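Local coordinates for thrombospondin related anonymous protein (Plasmodium falciparum, PDB 4F1J) that probably mediates adhesion of the parasite to host surfaces, here through its von Willebrand factor A domain, which carries bound magnesium, at residues K103-R108 with R137-R142. Numbering follows the deposited sequence.
Sequences KHLNDR and RKLNDR. With SO4 (sulfate ion), chain F.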
ATOM      1  N   LYS A 103      -5.439 -13.725   3.168  1.00 11.12           N
ATOM      2  CA  LYS A 103      -6.624 -14.513   2.792  1.00 12.32           C
ATOM      3  C   LYS A 103      -6.652 -14.740   1.273  1.00 11.44           C
ATOM      4  O   LYS A 103      -7.014 -15.830   0.826  1.00 11.65           O
ATOM      5  CB  LYS A 103      -7.921 -13.855   3.287  1.00 12.89           C
ATOM      6  CG  LYS A 103      -8.167 -14.017   4.764  1.00 14.22           C
ATOM      7  CD  LYS A 103      -9.322 -13.130   5.205  1.00 15.19           C
ATOM      8  N   HIS A 104      -6.261 -13.735   0.482  1.00 10.40           N
ATOM      9  CA  HIS A 104      -6.122 -13.940  -0.967  1.00 10.58           C
ATOM     10  C   HIS A 104      -5.161 -15.093  -1.246  1.00  9.89           C
ATOM     11  O   HIS A 104      -5.425 -15.943  -2.109  1.00 10.67           O
ATOM     12  CB  HIS A 104      -5.610 -12.688  -1.695  1.00 10.45           C
ATOM     13  CG  HIS A 104      -6.626 -11.593  -1.813  1.00 10.89           C
ATOM     14  ND1 HIS A 104      -7.044 -10.845  -0.736  1.00 11.27           N
ATOM     15  CD2 HIS A 104      -7.303 -11.115  -2.888  1.00 13.12           C
ATOM     16  CE1 HIS A 104      -7.933  -9.950  -1.143  1.00 13.39           C
ATOM     17  NE2 HIS A 104      -8.105 -10.086  -2.448  1.00  9.53           N
ATOM     18  N   LEU A 105      -4.041 -15.121  -0.533  1.00 10.22           N
ATOM     19  CA  LEU A 105      -3.007 -16.138  -0.777  1.00  9.94           C
ATOM     20  C   LEU A 105      -3.529 -17.488  -0.323  1.00 10.77           C
ATOM     21  O   LEU A 105      -3.413 -18.482  -1.060  1.00 10.44           O
ATOM     22  CB  LEU A 105      -1.704 -15.787  -0.055  1.00 10.57           C
ATOM     23  CG  LEU A 105      -1.165 -14.384  -0.391  1.00 11.56           C
ATOM     24  CD1 LEU A 105       0.156 -14.067   0.321  1.00 12.09           C
ATOM     25  CD2 LEU A 105      -1.028 -14.215  -1.887  1.00 10.99           C
ATOM     26  N   ASN A 106      -4.090 -17.534   0.879  1.00 10.23           N
ATOM     27  CA  ASN A 106      -4.732 -18.768   1.368  1.00 11.55           C
ATOM     28  C   ASN A 106      -5.700 -19.396   0.367  1.00 12.00           C
ATOM     29  O   ASN A 106      -5.668 -20.625   0.086  1.00 11.52           O
ATOM     30  CB  ASN A 106      -5.482 -18.496   2.668  1.00 12.49           C
ATOM     31  CG  ASN A 106      -5.977 -19.766   3.299  1.00 14.86           C
ATOM     32  OD1 ASN A 106      -5.193 -20.490   3.902  1.00 21.56           O
ATOM     33  ND2 ASN A 106      -7.271 -20.076   3.116  1.00 18.47           N
ATOM     34  N   ASP A 107      -6.576 -18.544  -0.171  1.00 11.43           N
ATOM     35  CA  ASP A 107      -7.605 -18.953  -1.111  1.00 12.09           C
ATOM     36  C   ASP A 107      -7.152 -19.092  -2.581  1.00 10.97           C
ATOM     37  O   ASP A 107      -7.967 -19.432  -3.438  1.00  9.97           O
ATOM     38  CB  ASP A 107      -8.790 -17.981  -1.038  1.00 12.57           C
ATOM     39  CG  ASP A 107      -9.519 -18.034   0.301  1.00 15.67           C
ATOM     40  OD1 ASP A 107      -9.133 -18.826   1.189  1.00 17.93           O
ATOM     41  OD2 ASP A 107     -10.503 -17.284   0.450  1.00 19.45           O
ATOM     42  N   ARG A 108      -5.866 -18.863  -2.834  1.00 11.48           N
ATOM     43  CA  ARG A 108      -5.249 -18.940  -4.152  1.00 11.78           C
ATOM     44  C   ARG A 108      -5.957 -18.034  -5.165  1.00 11.06           C
ATOM     45  O   ARG A 108      -6.151 -18.365  -6.338  1.00 12.04           O
ATOM     46  CB  ARG A 108      -5.138 -20.387  -4.625  1.00 12.04           C
ATOM     47  CG  ARG A 108      -3.961 -20.618  -5.584  1.00 14.44           C
ATOM     48  CD  ARG A 108      -3.764 -22.096  -5.903  1.00 14.39           C
ATOM     49  NE  ARG A 108      -3.718 -22.784  -4.623  1.00 14.14           N
ATOM     50  CZ  ARG A 108      -2.613 -22.962  -3.897  1.00 16.16           C
ATOM     51  NH1 ARG A 108      -2.717 -23.537  -2.717  1.00 17.37           N
ATOM     52  NH2 ARG A 108      -1.426 -22.619  -4.354  1.00 13.80           N
ATOM     53  N   ARG A 137       5.226 -11.526   8.704  1.00 15.23           N
ATOM     54  CA  ARG A 137       6.065 -12.746   8.604  1.00 15.11           C
ATOM     55  C   ARG A 137       5.401 -13.826   7.779  1.00 14.15           C
ATOM     56  O   ARG A 137       6.049 -14.490   6.968  1.00 13.76           O
ATOM     57  CB  ARG A 137       6.340 -13.324  10.009  1.00 16.10           C
ATOM     58  CG  ARG A 137       6.971 -14.723   9.988  1.00 16.09           C
ATOM     59  N   LYS A 138       4.114 -14.029   8.025  1.00 13.38           N
ATOM     60  CA  LYS A 138       3.335 -15.047   7.340  1.00 14.22           C
ATOM     61  C   LYS A 138       3.286 -14.717   5.850  1.00 12.86           C
ATOM     62  O   LYS A 138       3.395 -15.591   5.009  1.00 11.84           O
ATOM     63  CB  LYS A 138       1.929 -15.168   7.907  1.00 14.49           C
ATOM     64  CG  LYS A 138       1.857 -15.838   9.283  1.00 16.71           C
ATOM     65  CD  LYS A 138       0.440 -15.944   9.802  1.00 17.12           C
ATOM     66  CE  LYS A 138       0.434 -16.376  11.280  1.00 20.25           C
ATOM     67  NZ  LYS A 138      -0.938 -16.675  11.751  1.00 23.10           N
ATOM     68  N   LEU A 139       3.115 -13.438   5.536  1.00 11.76           N
ATOM     69  CA  LEU A 139       3.176 -12.990   4.145  1.00 11.44           C
ATOM     70  C   LEU A 139       4.563 -13.199   3.540  1.00 10.39           C
ATOM     71  O   LEU A 139       4.690 -13.690   2.425  1.00  9.17           O
ATOM     72  CB  LEU A 139       2.762 -11.517   4.052  1.00 10.55           C
ATOM     73  CG  LEU A 139       1.284 -11.260   4.410  1.00 11.67           C
ATOM     74  CD1 LEU A 139       1.024  -9.758   4.423  1.00 11.60           C
ATOM     75  CD2 LEU A 139       0.321 -11.940   3.450  1.00 11.23           C
ATOM     76  N   ASN A 140       5.614 -12.822   4.258  1.00 10.72           N
ATOM     77  CA  ASN A 140       6.982 -13.024   3.782  1.00 11.57           C
ATOM     78  C   ASN A 140       7.256 -14.508   3.467  1.00 11.18           C
ATOM     79  O   ASN A 140       7.908 -14.839   2.453  1.00 10.76           O
ATOM     80  CB  ASN A 140       8.010 -12.529   4.824  1.00 12.19           C
ATOM     81  CG  ASN A 140       8.070 -11.004   4.947  1.00 14.35           C
ATOM     82  OD1 ASN A 140       7.692 -10.238   4.031  1.00 16.11           O
ATOM     83  ND2 ASN A 140       8.533 -10.552   6.106  1.00 13.05           N
ATOM     84  N   ASP A 141       6.725 -15.396   4.310  1.00 11.33           N
ATOM     85  CA  ASP A 141       6.934 -16.851   4.126  1.00 11.37           C
ATOM     86  C   ASP A 141       6.273 -17.351   2.827  1.00 11.78           C
ATOM     87  O   ASP A 141       6.676 -18.353   2.231  1.00 11.38           O
ATOM     88  CB  ASP A 141       6.383 -17.630   5.316  1.00 11.76           C
ATOM     89  CG  ASP A 141       7.291 -17.610   6.528  1.00 14.55           C
ATOM     90  OD1 ASP A 141       8.440 -17.102   6.472  1.00 15.88           O
ATOM     91  OD2 ASP A 141       6.808 -18.122   7.553  1.00 19.63           O
ATOM     92  N   ARG A 142       5.238 -16.638   2.398  1.00 11.64           N
ATOM     93  CA  ARG A 142       4.582 -16.896   1.137  1.00 12.08           C
ATOM     94  C   ARG A 142       5.169 -16.058  -0.011  1.00 12.72           C
ATOM     95  O   ARG A 142       4.557 -15.977  -1.071  1.00 13.94           O
ATOM     96  CB  ARG A 142       3.078 -16.652   1.289  1.00 11.69           C
ATOM     97  CG  ARG A 142       2.332 -17.733   2.094  1.00 12.27           C
ATOM     98  CD  ARG A 142       0.886 -17.292   2.344  1.00 12.59           C
ATOM     99  NE  ARG A 142       0.014 -18.280   2.973  1.00 13.03           N
ATOM    100  CZ  ARG A 142      -0.804 -19.108   2.323  1.00 11.12           C
ATOM    101  NH1 ARG A 142      -0.840 -19.141   0.989  1.00 11.30           N
ATOM    102  NH2 ARG A 142      -1.561 -19.946   3.016  1.00 14.01           N
TER
HETATM  103  S   SO4 F 304      -0.666 -19.026   6.531  1.00 73.10           S
HETATM  104  O1  SO4 F 304       0.287 -18.012   6.100  1.00 72.86           O
HETATM  105  O2  SO4 F 304      -1.971 -18.788   5.920  1.00 73.16           O
HETATM  106  O3  SO4 F 304      -0.205 -20.349   6.139  1.00 73.95           O
HETATM  107  O4  SO4 F 304      -0.762 -18.998   7.988  1.00 73.81           O
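Side by side on the Rossmann-like von Willebrand factor A domain, helices 94-106 and 129-141 meet at their C-terminal ends through Leu-105, Leu-139 and Arg-142, illustrating how an apolar seam passes into a polar margin. In the buried part, Leu-105 CD1 reaches Leu-139 CD2 at 3.8 Å, the two side chains set roughly perpendicular; Val-144, in the loop following 137-142, touches both leucines. Arg-142 closes the outer side. Its chain is extended from CG to NE (chi2 172°, chi3 174°) and runs antiparallel alongside the Leu-105 side chain, laying Arg-142 CD 3.8 Å from Leu-105 CB. This reach carries the guanidinium to the last turn of the other helix, where one face lies against the backbone N of Asn-106 and Arg-142 NH1 comes within 3.4 Å of Leu-105 O. That carbonyl also accepts the N-H of Arg-108, whose positive phi completes a Schellman motif. At the guanidinium edge sits a sulfate, probably from the crystallisation liquor: Arg-142 NE donates to sulfate O1 at 3.2 Å, nearly straight (166°). Arg-142 NH2 donates to sulfate O2 at 3.2 Å, with a weak bond from NH2 to O3. The aliphatic part of Lys-138 flanks the same ion, Lys-138 CB lying 3.7 Å from sulfate O1. With both NE and NH2 engaged, the guanidinium is probably fixed in rotation, its charge probably offset, in this crystal, by the anion while its methylenes lie against Leu-105.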